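Local coordinates for putative silent information regulator 2,Putative silent information regulator 2 (Leishmania infantum, PDB 5OL0), which probably removes acetyl groups from protein lysines in an NAD-dependent reaction, as a zinc-containing class I sirtuin thought to regulate gene expression, at residues Leu120-Thr125 against Pro197-Asp202; Val143-Ser148 against His224-Leu229. All coordinates share one frame; numbering follows the deposited sequence.

Contact 1. Residues Leu120-Thr125 against Pro197-Asp202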
loop_
_atom_site.group_PDB
_atom_site.type_symbol
_atom_site.label_atom_id
_atom_site.label_comp_id
_atom_site.label_asym_id
_atom_site.label_seq_id
_atom_site.Cartn_x
_atom_site.Cartn_y
_atom_site.Cartn_z
ATOM N N LEU A 120 -11.683 -7.550 9.425
ATOM C CA LEU A 120 -10.892 -6.434 8.950
ATOM C C LEU A 120 -11.359 -5.205 9.581
ATOM O O LEU A 120 -12.451 -4.801 9.328
ATOM C CB LEU A 120 -10.974 -6.323 7.451
ATOM C CG LEU A 120 -10.079 -5.287 6.749
ATOM C CD1 LEU A 120 -8.604 -5.681 6.832
ATOM C CD2 LEU A 120 -10.494 -5.237 5.310
ATOM N N LEU A 121 -10.524 -4.560 10.398
ATOM C CA LEU A 121 -10.817 -3.223 10.889
ATOM C C LEU A 121 -10.603 -2.171 9.772
ATOM O O LEU A 121 -11.409 -1.266 9.555
ATOM C CB LEU A 121 -9.931 -2.947 12.053
ATOM C CG LEU A 121 -9.976 -1.577 12.717
ATOM C CD1 LEU A 121 -11.331 -1.269 13.377
ATOM C CD2 LEU A 121 -8.806 -1.580 13.704
ATOM N N ARG A 122 -9.479 -2.255 9.074
ATOM C CA ARG A 122 -9.216 -1.293 8.001
ATOM C C ARG A 122 -8.064 -1.831 7.216
ATOM O O ARG A 122 -7.183 -2.492 7.772
ATOM C CB ARG A 122 -8.850 0.082 8.580
ATOM C CG ARG A 122 -9.221 1.272 7.685
ATOM C CD ARG A 122 -10.730 1.527 7.820
ATOM N NE ARG A 122 -11.199 2.605 6.930
ATOM C CZ ARG A 122 -11.221 3.915 7.269
ATOM N NH1 ARG A 122 -10.771 4.344 8.440
ATOM N NH2 ARG A 122 -11.664 4.815 6.410
ATOM N N CYS A 123 -8.086 -1.570 5.929
ATOM C CA CYS A 123 -6.942 -1.832 5.088
ATOM C C CYS A 123 -6.398 -0.476 4.649
ATOM O O CYS A 123 -7.137 0.328 4.056
ATOM C CB CYS A 123 -7.343 -2.637 3.838
ATOM S SG CYS A 123 -5.922 -2.876 2.721
ATOM N N CYS A 124 -5.126 -0.224 4.925
ATOM C CA CYS A 124 -4.497 1.057 4.561
ATOM C C CYS A 124 -3.344 0.716 3.651
ATOM O O CYS A 124 -2.435 -0.007 4.068
ATOM C CB CYS A 124 -3.965 1.728 5.805
ATOM S SG CYS A 124 -5.240 2.317 7.005
ATOM N N THR A 125 -3.353 1.252 2.443
ATOM C CA THR A 125 -2.334 0.927 1.435
ATOM C C THR A 125 -1.577 2.186 1.042
ATOM O O THR A 125 -2.133 3.246 0.918
ATOM C CB THR A 125 -2.976 0.283 0.197
ATOM O OG1 THR A 125 -1.980 -0.050 -0.766
ATOM C CG2 THR A 125 -4.056 1.183 -0.485
ATOM N N PRO A 197 -5.288 12.051 2.091
ATOM C CA PRO A 197 -6.758 12.217 2.337
ATOM C C PRO A 197 -7.169 12.061 3.795
ATOM O O PRO A 197 -6.487 11.424 4.595
ATOM C CB PRO A 197 -7.368 11.108 1.469
ATOM C CG PRO A 197 -6.287 10.030 1.436
ATOM C CD PRO A 197 -4.969 10.761 1.477
ATOM N N ASP A 198 -8.298 12.663 4.135
ATOM C CA ASP A 198 -8.904 12.615 5.459
ATOM C C ASP A 198 -9.036 11.228 6.025
ATOM O O ASP A 198 -8.895 11.016 7.212
ATOM C CB ASP A 198 -10.360 13.131 5.367
ATOM C CG ASP A 198 -10.464 14.639 5.296
ATOM O OD1 ASP A 198 -9.626 15.344 5.882
ATOM O OD2 ASP A 198 -11.466 15.121 4.714
ATOM N N ALA A 199 -9.419 10.298 5.159
ATOM C CA ALA A 199 -9.610 8.957 5.561
ATOM C C ALA A 199 -8.319 8.323 6.112
ATOM O O ALA A 199 -8.390 7.390 6.936
ATOM C CB ALA A 199 -10.137 8.153 4.396
ATOM N N PHE A 200 -7.150 8.778 5.666
ATOM C CA PHE A 200 -5.888 8.333 6.302
ATOM C C PHE A 200 -5.835 8.746 7.752
ATOM O O PHE A 200 -5.536 7.944 8.640
ATOM C CB PHE A 200 -4.646 8.860 5.581
ATOM C CG PHE A 200 -3.425 8.628 6.364
ATOM C CD1 PHE A 200 -2.848 7.380 6.390
ATOM C CD2 PHE A 200 -2.944 9.611 7.221
ATOM C CE1 PHE A 200 -1.753 7.130 7.170
ATOM C CE2 PHE A 200 -1.837 9.370 7.991
ATOM C CZ PHE A 200 -1.231 8.134 7.967
ATOM N N PHE A 201 -6.172 10.003 8.027
ATOM C CA PHE A 201 -6.134 10.499 9.424
ATOM C C PHE A 201 -7.192 9.864 10.345
ATOM O O PHE A 201 -6.934 9.642 11.533
ATOM C CB PHE A 201 -6.165 12.040 9.428
ATOM C CG PHE A 201 -4.942 12.616 8.781
ATOM C CD1 PHE A 201 -3.734 12.575 9.465
ATOM C CD2 PHE A 201 -4.974 13.084 7.467
ATOM C CE1 PHE A 201 -2.565 13.005 8.854
ATOM C CE2 PHE A 201 -3.813 13.528 6.850
ATOM C CZ PHE A 201 -2.596 13.488 7.558
ATOM N N ASP A 202 -8.324 9.527 9.753
ATOM C CA ASP A 202 -9.388 8.712 10.439
ATOM C C ASP A 202 -8.799 7.373 10.885
ATOM O O ASP A 202 -8.873 6.977 12.047
ATOM C CB ASP A 202 -10.527 8.495 9.439
ATOM C CG ASP A 202 -11.727 7.820 10.050
ATOM O OD1 ASP A 202 -12.463 8.509 10.771
ATOM O OD2 ASP A 202 -11.914 6.593 9.852
#
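The side chains of Arg122 and Asp202 cross at about a right angle, NH1 of Arg122 donating to OD2 of Asp202 at 2.9 Å, a salt bridge whose N-H...O angle of 138° is well short of straight. The carboxylate receives it on the anti lone pair of OD2, the one turned away from OD1, while OD2 itself lies tilted from the guanidinium plane. With the two planes 80° apart, one nitrogen does the bonding, and the paired, two-pronged grip that arginine can offer a carboxylate is not made. Arginine is long enough to span the gap: even at the nearest backbone approach the CA atoms of Arg122 and Asp202 are 10.3 Å apart. These residues join strand 120-125, in the parallel sheet of the sirtuin Rossmann-like domain, to helix 198-207 packed beside it. NH1 has its stronger partner in Asp207, further along the helix, a second salt bridge, so two carboxylates meet at one nitrogen and would be expected to stabilise the positive charge. At Asp202 the carboxylate stem lies opposite the amide nitrogen (chi1 -174°), which swings OD2 over to the arginine, whose own chain bends at chi2; OD1 is hydrogen-bonded to ND1 of His206. Ala199, a turn earlier, is small enough to let the guanidinium come close, its CB lying 4.2 Å from NH2 of Arg122. Two residues along the strand from Arg122, Cys124 also points toward the helix and packs on Ala203.

Contact 2. Residues Val143-Ser148 against His224-Leu229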
loop_
_atom_site.group_PDB
_atom_site.type_symbol
_atom_site.label_atom_id
_atom_site.label_comp_id
_atom_site.label_asym_id
_atom_site.label_seq_id
_atom_site.Cartn_x
_atom_site.Cartn_y
_atom_site.Cartn_z
ATOM N N VAL A 143 -8.516 2.383 2.772
ATOM C CA VAL A 143 -7.880 3.685 2.699
ATOM C C VAL A 143 -6.719 3.632 1.730
ATOM O O VAL A 143 -5.680 2.984 2.002
ATOM C CB VAL A 143 -7.418 4.079 4.078
ATOM C CG1 VAL A 143 -6.701 5.440 4.047
ATOM C CG2 VAL A 143 -8.639 4.096 5.018
ATOM N N GLU A 144 -6.908 4.310 0.593
ATOM C CA GLU A 144 -5.863 4.556 -0.413
ATOM C C GLU A 144 -5.127 5.759 0.057
ATOM O O GLU A 144 -5.430 6.848 -0.384
ATOM C CB GLU A 144 -6.498 4.791 -1.813
ATOM C CG GLU A 144 -6.922 3.465 -2.433
ATOM C CD GLU A 144 -7.689 3.531 -3.751
ATOM O OE1 GLU A 144 -8.441 4.490 -3.938
ATOM O OE2 GLU A 144 -7.584 2.592 -4.577
ATOM N N ALA A 145 -4.166 5.581 0.969
ATOM C CA ALA A 145 -3.553 6.712 1.618
ATOM C C ALA A 145 -2.737 7.654 0.719
ATOM O O ALA A 145 -2.518 8.812 1.088
ATOM C CB ALA A 145 -2.676 6.237 2.769
ATOM N N HIS A 146 -2.295 7.147 -0.427
ATOM C CA HIS A 146 -1.571 7.898 -1.431
ATOM C C HIS A 146 -2.295 8.011 -2.742
ATOM O O HIS A 146 -1.671 8.242 -3.762
ATOM C CB HIS A 146 -0.228 7.255 -1.682
ATOM C CG HIS A 146 0.676 7.342 -0.494
ATOM N ND1 HIS A 146 1.776 6.525 -0.329
ATOM C CD2 HIS A 146 0.632 8.144 0.594
ATOM C CE1 HIS A 146 2.350 6.803 0.823
ATOM N NE2 HIS A 146 1.671 7.778 1.406
ATOM N N GLY A 147 -3.597 7.838 -2.695
ATOM C CA GLY A 147 -4.465 7.918 -3.883
ATOM C C GLY A 147 -4.252 6.819 -4.875
ATOM O O GLY A 147 -3.805 5.733 -4.507
ATOM N N SER A 148 -4.571 7.117 -6.141
ATOM C CA SER A 148 -4.487 6.159 -7.251
ATOM C C SER A 148 -4.796 6.857 -8.573
ATOM O O SER A 148 -5.081 8.105 -8.598
ATOM C CB SER A 148 -5.531 5.028 -7.076
ATOM O OG SER A 148 -6.836 5.462 -7.486
ATOM N N HIS A 224 6.149 9.037 5.194
ATOM C CA HIS A 224 5.444 9.555 6.327
ATOM C C HIS A 224 4.374 10.467 5.846
ATOM O O HIS A 224 4.528 11.016 4.776
ATOM C CB HIS A 224 6.448 10.302 7.232
ATOM C CG HIS A 224 7.643 9.492 7.550
ATOM N ND1 HIS A 224 7.570 8.366 8.339
ATOM C CD2 HIS A 224 8.932 9.596 7.141
ATOM C CE1 HIS A 224 8.761 7.799 8.378
ATOM N NE2 HIS A 224 9.605 8.534 7.675
ATOM N N PRO A 225 3.253 10.608 6.575
ATOM C CA PRO A 225 2.985 9.989 7.862
ATOM C C PRO A 225 2.459 8.502 7.894
ATOM O O PRO A 225 2.196 7.974 8.970
ATOM C CB PRO A 225 1.936 10.933 8.454
ATOM C CG PRO A 225 1.168 11.438 7.285
ATOM C CD PRO A 225 2.165 11.511 6.151
ATOM N N PHE A 226 2.335 7.864 6.751
ATOM C CA PHE A 226 1.905 6.477 6.622
ATOM C C PHE A 226 2.626 5.554 7.583
ATOM O O PHE A 226 1.995 4.753 8.259
ATOM C CB PHE A 226 2.115 5.940 5.184
ATOM C CG PHE A 226 1.477 4.577 4.952
ATOM C CD1 PHE A 226 0.124 4.490 4.543
ATOM C CD2 PHE A 226 2.149 3.402 5.259
ATOM C CE1 PHE A 226 -0.486 3.240 4.351
ATOM C CE2 PHE A 226 1.542 2.152 5.070
ATOM C CZ PHE A 226 0.230 2.067 4.607
ATOM N N ALA A 227 3.933 5.701 7.695
ATOM C CA ALA A 227 4.725 4.832 8.570
ATOM C C ALA A 227 4.379 4.966 10.056
ATOM O O ALA A 227 4.783 4.149 10.861
ATOM C CB ALA A 227 6.187 5.068 8.335
ATOM N N LEU A 228 3.566 5.946 10.426
ATOM C CA LEU A 228 3.164 6.049 11.842
ATOM C C LEU A 228 2.135 5.034 12.240
ATOM O O LEU A 228 1.988 4.743 13.426
ATOM C CB LEU A 228 2.600 7.388 12.179
ATOM C CG LEU A 228 3.578 8.538 12.293
ATOM C CD1 LEU A 228 2.766 9.822 12.375
ATOM C CD2 LEU A 228 4.394 8.334 13.572
ATOM N N LEU A 229 1.423 4.496 11.259
ATOM C CA LEU A 229 0.298 3.629 11.580
ATOM C C LEU A 229 0.612 2.534 12.599
ATOM O O LEU A 229 -0.056 2.427 13.611
ATOM C CB LEU A 229 -0.322 3.046 10.297
ATOM C CG LEU A 229 -1.225 4.027 9.580
ATOM C CD1 LEU A 229 -1.431 3.567 8.152
ATOM C CD2 LEU A 229 -2.595 4.170 10.276
HETATM O O HOH W 1 2.649 8.884 3.896
#
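Ala145 and Phe226 mark the nearest backbone approach, their CA atoms 7.4 Å apart. On one side strand 142-144 ends in a type I beta turn from Glu144 to Gly147, closed by a hydrogen bond from Gly147 N to Glu144 O. Gly147 then leaves with a positive phi of 67°, a conformation glycine adopts easily. On the other side a cis peptide bond precedes Pro225, and the chain coils through 226-229 with helical backbone angles, Leu228 N hydrogen-bonding to Pro225 O. The turn presents Ala145 and His146 to this coil. CB of Ala145 touches the edge of the Phe226 ring, 3.7 Å from CD1, and a methyl group is compact enough for the ring rim to approach so near. CG of Phe226 stands anti to the backbone N (chi1 -171°), directing the ring toward Ala145, while CD1 of Leu229 lies over one face, offset toward the rim. The His146 and Phe226 rings are oblique, their planes at 53°. A water bridges the His146 ring to the backbone of Phe226: it lies in the imidazole plane, 2.9 Å from NE2 of His146, and accepts from N of Phe226 at 3.0 Å. ND1 of His146 is bonded to Gln126 O, so contacts at both nitrogens restrain the ring's rotation. His146 packs on the modified side chain of the bound peptide, and His224 makes backbone hydrogen bonds to that peptide. The setting is that of a sirtuin active site, where His146 is the probable proton acceptor and neighbouring Gln126 probably belongs to the NAD site.

In the fold
From the N terminus, the chain first lays down strand 36-40 at the middle of the parallel sheet, then its neighbour 120-125, and next the edge strand 142-144 leading into 143-148. After the zinc-binding cysteines, Cys154 to Cys181, it returns to helix 198-207, where contact 1 closes a loop of 71 intervening residues. It then passes through strand 213-217 to 224-229, and contact 2 closes a second loop of 75. The segments alternate, so the two loops cross rather than nest. Backbone pairing of Cys123 and Thr125 with Val143 joins the contacts directly, and Phe200 packs on Ala145, Pro225 and Leu229, tying the helix to the turn after strand 142-144 and to the peptide-binding loop.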